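Local atomic coordinates of pyruvate kinase (Pyrobaculum aerophilum, PDB entry 3QTG), a protein that catalyses the last step of glycolysis, the transfer of a phosphoryl group from phosphoenolpyruvate to ADP, giving pyruvate and ATP with the help of a divalent metal cation. Residues A[433-436]-A[437-441]; A[403-406]-A[407-410]; A[383-386]-A[387-391]. All coordinates share one frame; numbering follows the deposited sequence. Where two conformers were deposited one is given.

Interaction 1. Residues A[433-436]-A[437-441]; sequences EKLI and SLKGT
Ser437 turns its hydroxyl back along the helix onto Glu433: with OG anti to its own carbonyl carbon and beside its backbone N (chi1 -78°), the side chain folds over the preceding turn, and Ser437 OG donates to Glu433 O at 3.1 Å. The same carbonyl takes the helical bond from Ser437 N, 2.9 Å from Glu433 O, and the two donors approach from opposite faces of the carbonyl plane, each tilted about 30° out of it. Two further i to i+4 bonds follow, Leu438 N to Lys434 O at 3.1 Å and Lys439 N to Leu435 O at 2.7 Å. Lys439 CG, set anti to its carbonyl carbon (chi1 -61°), comes to 4.4 Å from Leu435 CD1, and both side chains rest on Leu421 of strand 418-422. Ile436 faces Phe444 and Ala446 of strand 444-448. Gly440 is the centre of an inverse gamma turn, with a weak bond from Thr441 N to Lys439 O. A side chain at Gly440 would run into Ile436 O. The chemistry is that of a C-terminal helical turn on the protein surface, where a serine hydroxyl gives one main-chain carbonyl a second donor and glycine lets the backbone turn sharply away.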
loop_
_atom_site.group_PDB
_atom_site.type_symbol
_atom_site.label_atom_id
_atom_site.label_comp_id
_atom_site.label_asym_id
_atom_site.label_seq_id
_atom_site.Cartn_x
_atom_site.Cartn_y
_atom_site.Cartn_z
ATOM N N GLU A 433 29.902 -21.135 -9.834
ATOM C CA GLU A 433 29.559 -22.423 -10.429
ATOM C C GLU A 433 29.890 -23.594 -9.496
ATOM O O GLU A 433 29.113 -24.536 -9.428
ATOM C CB GLU A 433 30.132 -22.589 -11.848
ATOM C CG GLU A 433 29.678 -21.499 -12.862
ATOM C CD GLU A 433 28.130 -21.373 -13.064
ATOM O OE1 GLU A 433 27.449 -22.403 -13.316
ATOM O OE2 GLU A 433 27.604 -20.225 -12.988
ATOM N N LYS A 434 30.998 -23.515 -8.751
ATOM C CA LYS A 434 31.276 -24.471 -7.659
ATOM C C LYS A 434 30.224 -24.466 -6.552
ATOM O O LYS A 434 29.848 -25.522 -6.040
ATOM C CB LYS A 434 32.636 -24.208 -7.013
ATOM C CG LYS A 434 33.831 -24.471 -7.897
ATOM C CD LYS A 434 35.073 -23.937 -7.204
ATOM C CE LYS A 434 36.307 -24.012 -8.089
ATOM N NZ LYS A 434 36.839 -25.398 -8.163
ATOM N N LEU A 435 29.774 -23.272 -6.159
ATOM C CA LEU A 435 28.681 -23.141 -5.186
ATOM C C LEU A 435 27.350 -23.695 -5.718
ATOM O O LEU A 435 26.626 -24.352 -4.987
ATOM C CB LEU A 435 28.532 -21.682 -4.704
ATOM C CG LEU A 435 27.510 -21.330 -3.602
ATOM C CD1 LEU A 435 27.867 -21.968 -2.249
ATOM C CD2 LEU A 435 27.383 -19.809 -3.460
ATOM N N ILE A 436 27.024 -23.424 -6.978
ATOM C CA ILE A 436 25.793 -23.940 -7.570
ATOM C C ILE A 436 25.862 -25.472 -7.654
ATOM O O ILE A 436 24.868 -26.161 -7.395
ATOM C CB ILE A 436 25.515 -23.331 -8.969
ATOM C CG1 ILE A 436 25.086 -21.871 -8.839
ATOM C CG2 ILE A 436 24.439 -24.142 -9.716
ATOM C CD1 ILE A 436 25.030 -21.092 -10.167
ATOM N N SER A 437 27.039 -25.999 -7.994
ATOM C CA SER A 437 27.219 -27.442 -8.060
ATOM C C SER A 437 26.927 -28.047 -6.714
ATOM O O SER A 437 26.201 -29.038 -6.614
ATOM C CB SER A 437 28.636 -27.802 -8.482
ATOM O OG SER A 437 28.767 -27.635 -9.873
ATOM N N LEU A 438 27.468 -27.410 -5.680
ATOM C CA LEU A 438 27.387 -27.901 -4.310
ATOM C C LEU A 438 26.004 -27.689 -3.674
ATOM O O LEU A 438 25.495 -28.579 -3.007
ATOM C CB LEU A 438 28.484 -27.229 -3.476
ATOM C CG LEU A 438 29.278 -27.931 -2.373
ATOM C CD1 LEU A 438 28.409 -28.238 -1.156
ATOM C CD2 LEU A 438 29.996 -29.194 -2.883
ATOM N N LYS A 439 25.393 -26.523 -3.863
ATOM C CA LYS A 439 24.159 -26.190 -3.118
ATOM C C LYS A 439 22.956 -25.848 -3.990
ATOM O O LYS A 439 21.995 -25.225 -3.525
ATOM C CB LYS A 439 24.405 -25.051 -2.103
ATOM C CG LYS A 439 25.426 -25.360 -1.024
ATOM C CD LYS A 439 24.901 -26.391 -0.027
ATOM C CE LYS A 439 25.930 -26.628 1.075
ATOM N NZ LYS A 439 25.417 -27.509 2.141
ATOM N N GLY A 440 22.992 -26.285 -5.240
ATOM C CA GLY A 440 22.018 -25.839 -6.228
ATOM C C GLY A 440 20.771 -26.673 -6.333
ATOM O O GLY A 440 20.398 -27.092 -7.437
ATOM N N THR A 441 20.121 -26.915 -5.193
ATOM C CA THR A 441 18.753 -27.449 -5.185
ATOM C C THR A 441 17.730 -26.377 -5.587
ATOM O O THR A 441 17.861 -25.188 -5.280
ATOM C CB THR A 441 18.350 -28.146 -3.837
ATOM O OG1 THR A 441 19.097 -27.596 -2.743
ATOM C CG2 THR A 441 18.631 -29.651 -3.905
#

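Interaction 2. Residues A[403-406]-A[407-410]; sequences TPNV and RVAR
In the conformer described, one of two modelled, Asn405 caps the helix that starts at Val406, its OD1 accepting from Arg407 N at 3.0 Å. The amide reaches there because CG lies anti to the backbone N (chi1 -173°), yet the donor stands above the side-chain carbonyl plane, with a bent N-H...O angle of 139°. Two main-chain bonds open the first turn: Ala409 N to Asn405 O and Arg410 N to Val406 O, both 3.1 Å. Thr403 OG1 receives a weak bond from Asn405 N and is hydrogen-bonded to Ser381 O. In the same conformer Val408 CG2 meets the capping amide at Asn405 ND2, 3.4 Å away, while Thr403 CG2 touches Ala409 CB at 3.9 Å. Val406 CG2 lies over one face of the Arg410 guanidinium, 3.6 Å from its plane and nearer its margin than its centre; this extended arginine forms a salt bridge with Glu68 through NE, as Arg407 does with Asp195 through NH1. Replacing Arg410 by an alanine removes the guanidinium, which would probably leave Glu68 without this charge partner and Val406 CG2 without the face it covers. The contact joins a side-chain N-cap to a first turn whose arginines tie the C-terminal domain to the barrel domain by charge.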
loop_
_atom_site.group_PDB
_atom_site.type_symbol
_atom_site.label_atom_id
_atom_site.label_comp_id
_atom_site.label_asym_id
_atom_site.label_seq_id
_atom_site.Cartn_x
_atom_site.Cartn_y
_atom_site.Cartn_z
ATOM N N THR A 403 33.021 -18.504 -0.155
ATOM C CA THR A 403 34.107 -17.531 -0.092
ATOM C C THR A 403 35.489 -18.217 -0.175
ATOM O O THR A 403 35.661 -19.327 0.328
ATOM C CB THR A 403 33.976 -16.586 1.174
ATOM O OG1 THR A 403 34.988 -15.578 1.146
ATOM C CG2 THR A 403 34.074 -17.340 2.485
ATOM N N PRO A 404 36.477 -17.573 -0.825
ATOM C CA PRO A 404 37.832 -18.183 -0.800
ATOM C C PRO A 404 38.679 -17.798 0.423
ATOM O O PRO A 404 39.827 -18.227 0.546
ATOM C CB PRO A 404 38.484 -17.650 -2.087
ATOM C CG PRO A 404 37.723 -16.369 -2.421
ATOM C CD PRO A 404 36.435 -16.330 -1.623
ATOM N N ASN A 405 38.121 -16.969 1.304
ATOM C CA ASN A 405 38.825 -16.490 2.483
ATOM C C ASN A 405 38.195 -17.105 3.726
ATOM O O ASN A 405 37.004 -16.908 4.002
ATOM C CB ASN A 405 38.784 -14.955 2.540
ATOM C CG ASN A 405 39.640 -14.367 3.669
ATOM O OD1 ASN A 405 40.240 -15.085 4.484
ATOM N ND2 ASN A 405 39.702 -13.045 3.711
ATOM N N VAL A 406 38.995 -17.866 4.464
ATOM C CA VAL A 406 38.517 -18.536 5.676
ATOM C C VAL A 406 38.141 -17.519 6.756
ATOM O O VAL A 406 37.190 -17.725 7.500
ATOM C CB VAL A 406 39.536 -19.611 6.189
ATOM C CG1 VAL A 406 40.820 -18.967 6.690
ATOM C CG2 VAL A 406 38.904 -20.492 7.267
ATOM N N ARG A 407 38.863 -16.403 6.803
ATOM C CA ARG A 407 38.552 -15.328 7.741
ATOM C C ARG A 407 37.193 -14.642 7.461
ATOM O O ARG A 407 36.510 -14.202 8.391
ATOM C CB ARG A 407 39.693 -14.313 7.806
ATOM C CG ARG A 407 40.935 -14.878 8.471
ATOM C CD ARG A 407 42.118 -13.909 8.420
ATOM N NE ARG A 407 41.993 -12.883 9.457
ATOM C CZ ARG A 407 42.925 -11.980 9.761
ATOM N NH1 ARG A 407 44.087 -11.944 9.104
ATOM N NH2 ARG A 407 42.688 -11.101 10.725
ATOM N N VAL A 408 36.821 -14.543 6.190
ATOM C CA VAL A 408 35.476 -14.082 5.813
ATOM C C VAL A 408 34.400 -15.096 6.247
ATOM O O VAL A 408 33.382 -14.721 6.843
ATOM C CB VAL A 408 35.368 -13.750 4.276
ATOM C CG1 VAL A 408 33.939 -13.382 3.907
ATOM C CG2 VAL A 408 36.305 -12.594 3.890
ATOM N N ALA A 409 34.636 -16.383 5.995
ATOM C CA ALA A 409 33.684 -17.409 6.432
ATOM C C ALA A 409 33.382 -17.321 7.932
ATOM O O ALA A 409 32.232 -17.437 8.343
ATOM C CB ALA A 409 34.174 -18.815 6.059
ATOM N N ARG A 410 34.428 -17.125 8.733
ATOM C CA ARG A 410 34.293 -17.008 10.178
ATOM C C ARG A 410 33.492 -15.776 10.597
ATOM O O ARG A 410 32.728 -15.824 11.541
ATOM C CB ARG A 410 35.678 -16.961 10.810
ATOM C CG ARG A 410 36.401 -18.302 10.807
ATOM C CD ARG A 410 37.893 -18.093 11.039
ATOM N NE ARG A 410 38.631 -19.343 10.977
ATOM C CZ ARG A 410 39.966 -19.439 10.983
ATOM N NH1 ARG A 410 40.741 -18.352 11.052
ATOM N NH2 ARG A 410 40.533 -20.634 10.910
#

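Interaction 3. Residues A[383-386]-A[387-391]; sequences SGTL and ARRIA. With SO4 (sulfate ion), chain C.
Leu386 and Ile390, both buried against strand 376-380, form the tightly packed side of this helical turn. With CG anti to its backbone N (chi1 -176°), Leu386 brings that atom to 4.0 Å from Ile390 CD1, the two side chains meeting at a slant, and Ile390 CD1 also comes to 3.7 Å from Leu386 O. The turn is held by main-chain bonds from Arg388 N to Gly384 O at 3.0 Å and from Ile390 N to Leu386 O at 2.9 Å. The other side is looser: Thr385, which is exposed, and Arg389, which is partly so, lie alongside each other, with Thr385 CG2 4.0 Å from Arg389 NH1 and oblique to the guanidinium. Arg389 spends its charge on a salt bridge from NH2 to Asp360. At the N-terminal end a sulfate, probably picked up from the crystallisation solution, is held by main-chain N-H groups and hydroxyls. Its O2 accepts from Ser383 N at 2.8 Å and from Thr385 N at 3.2 Å, with a weak bond from Thr385 OG1, and its O3 accepts from Leu386 N at 2.9 Å. The positive end of the helix dipole probably favours the anion here, and Ser381, Met382 and Tyr428 add further bonds. Gly384, the N-cap, takes backbone angles (phi 92°, psi -3°) at which a CB would press on the preceding carbonyl oxygen. In the beta-alpha-beta unit of strand 376-380, helix 385-391 and strand 399-403, Leu386 and Ile390 pack on Val379, Ile390 and Arg389 meet helix 358-373, and Ala387 and Arg388 touch Leu412 of helix 406-412.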
loop_
_atom_site.group_PDB
_atom_site.type_symbol
_atom_site.label_atom_id
_atom_site.label_comp_id
_atom_site.label_asym_id
_atom_site.label_seq_id
_atom_site.Cartn_x
_atom_site.Cartn_y
_atom_site.Cartn_z
ATOM N N SER A 383 34.847 -10.720 0.104
ATOM C CA SER A 383 35.092 -10.109 1.405
ATOM C C SER A 383 33.908 -10.195 2.362
ATOM O O SER A 383 33.984 -9.694 3.477
ATOM C CB SER A 383 35.479 -8.633 1.222
ATOM O OG SER A 383 36.656 -8.526 0.427
ATOM N N GLY A 384 32.804 -10.798 1.920
ATOM C CA GLY A 384 31.571 -10.822 2.713
ATOM C C GLY A 384 30.582 -9.690 2.460
ATOM O O GLY A 384 29.510 -9.686 3.041
ATOM N N THR A 385 30.924 -8.743 1.588
ATOM C CA THR A 385 30.111 -7.523 1.378
ATOM C C THR A 385 28.666 -7.774 0.848
ATOM O O THR A 385 27.689 -7.291 1.420
ATOM C CB THR A 385 30.847 -6.531 0.465
ATOM O OG1 THR A 385 32.203 -6.365 0.929
ATOM C CG2 THR A 385 30.140 -5.158 0.437
ATOM N N LEU A 386 28.526 -8.537 -0.231
ATOM C CA LEU A 386 27.205 -8.778 -0.782
ATOM C C LEU A 386 26.419 -9.694 0.145
ATOM O O LEU A 386 25.197 -9.520 0.304
ATOM C CB LEU A 386 27.269 -9.351 -2.204
ATOM C CG LEU A 386 25.923 -9.559 -2.930
ATOM C CD1 LEU A 386 25.081 -8.266 -3.044
ATOM C CD2 LEU A 386 26.146 -10.199 -4.308
ATOM N N ALA A 387 27.114 -10.653 0.765
ATOM C CA ALA A 387 26.453 -11.617 1.656
ATOM C C ALA A 387 25.765 -10.892 2.798
ATOM O O ALA A 387 24.591 -11.132 3.076
ATOM C CB ALA A 387 27.455 -12.632 2.196
ATOM N N ARG A 388 26.504 -9.994 3.450
ATOM C CA ARG A 388 25.936 -9.079 4.450
ATOM C C ARG A 388 24.812 -8.169 3.930
ATOM O O ARG A 388 23.824 -7.938 4.633
ATOM C CB ARG A 388 27.039 -8.222 5.078
ATOM C CG ARG A 388 27.905 -8.990 6.088
ATOM C CD ARG A 388 29.068 -8.108 6.578
ATOM N NE ARG A 388 30.141 -8.909 7.173
ATOM C CZ ARG A 388 30.260 -9.110 8.483
ATOM N NH1 ARG A 388 29.382 -8.557 9.325
ATOM N NH2 ARG A 388 31.258 -9.848 8.958
ATOM N N ARG A 389 24.960 -7.631 2.723
ATOM C CA ARG A 389 23.907 -6.783 2.192
ATOM C C ARG A 389 22.607 -7.587 1.968
ATOM O O ARG A 389 21.521 -7.078 2.174
ATOM C CB ARG A 389 24.355 -6.068 0.921
ATOM C CG ARG A 389 23.339 -5.041 0.411
ATOM C CD ARG A 389 23.757 -4.404 -0.912
ATOM N NE ARG A 389 25.178 -4.079 -0.940
ATOM C CZ ARG A 389 25.723 -2.991 -0.411
ATOM N NH1 ARG A 389 27.045 -2.821 -0.481
ATOM N NH2 ARG A 389 24.962 -2.077 0.191
ATOM N N ILE A 390 22.728 -8.842 1.569
ATOM C CA ILE A 390 21.561 -9.707 1.414
ATOM C C ILE A 390 20.928 -9.990 2.768
ATOM O O ILE A 390 19.707 -9.860 2.914
ATOM C CB ILE A 390 21.891 -11.035 0.656
ATOM C CG1 ILE A 390 21.954 -10.770 -0.858
ATOM C CG2 ILE A 390 20.834 -12.115 0.953
ATOM C CD1 ILE A 390 22.839 -11.723 -1.600
ATOM N N ALA A 391 21.762 -10.370 3.741
ATOM C CA ALA A 391 21.290 -10.721 5.087
ATOM C C ALA A 391 20.477 -9.637 5.761
ATOM O O ALA A 391 19.520 -9.934 6.487
ATOM C CB ALA A 391 22.455 -11.151 5.992
HETATM S S SO4 C . 32.059 -9.189 -2.167
HETATM O O1 SO4 C . 32.675 -10.184 -3.016
HETATM O O2 SO4 C . 32.894 -9.022 -0.970
HETATM O O3 SO4 C . 30.722 -9.616 -1.759
HETATM O O4 SO4 C . 31.926 -7.892 -2.831
#

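In the fold
All three contacts belong to the C-terminal alpha/beta domain and follow one another along the chain as interaction 3, interaction 2 and interaction 1. Interactions 2 and 3 lie side by side, their centres about 12 Å apart, and touch where Val408 CG1 meets Gly384 N at 3.5 Å; the start of one helix thus packs against the sulfate-binding turn of the other. Interaction 1 stands apart, its centre about 17 Å from that of interaction 2 and 18 Å from that of interaction 3, without touching either. Its helix, 428-439, nevertheless begins at Tyr428, which also binds the sulfate. All three lie away from the residues that, as in related pyruvate kinases, probably bind substrate, nucleotide and metal ions.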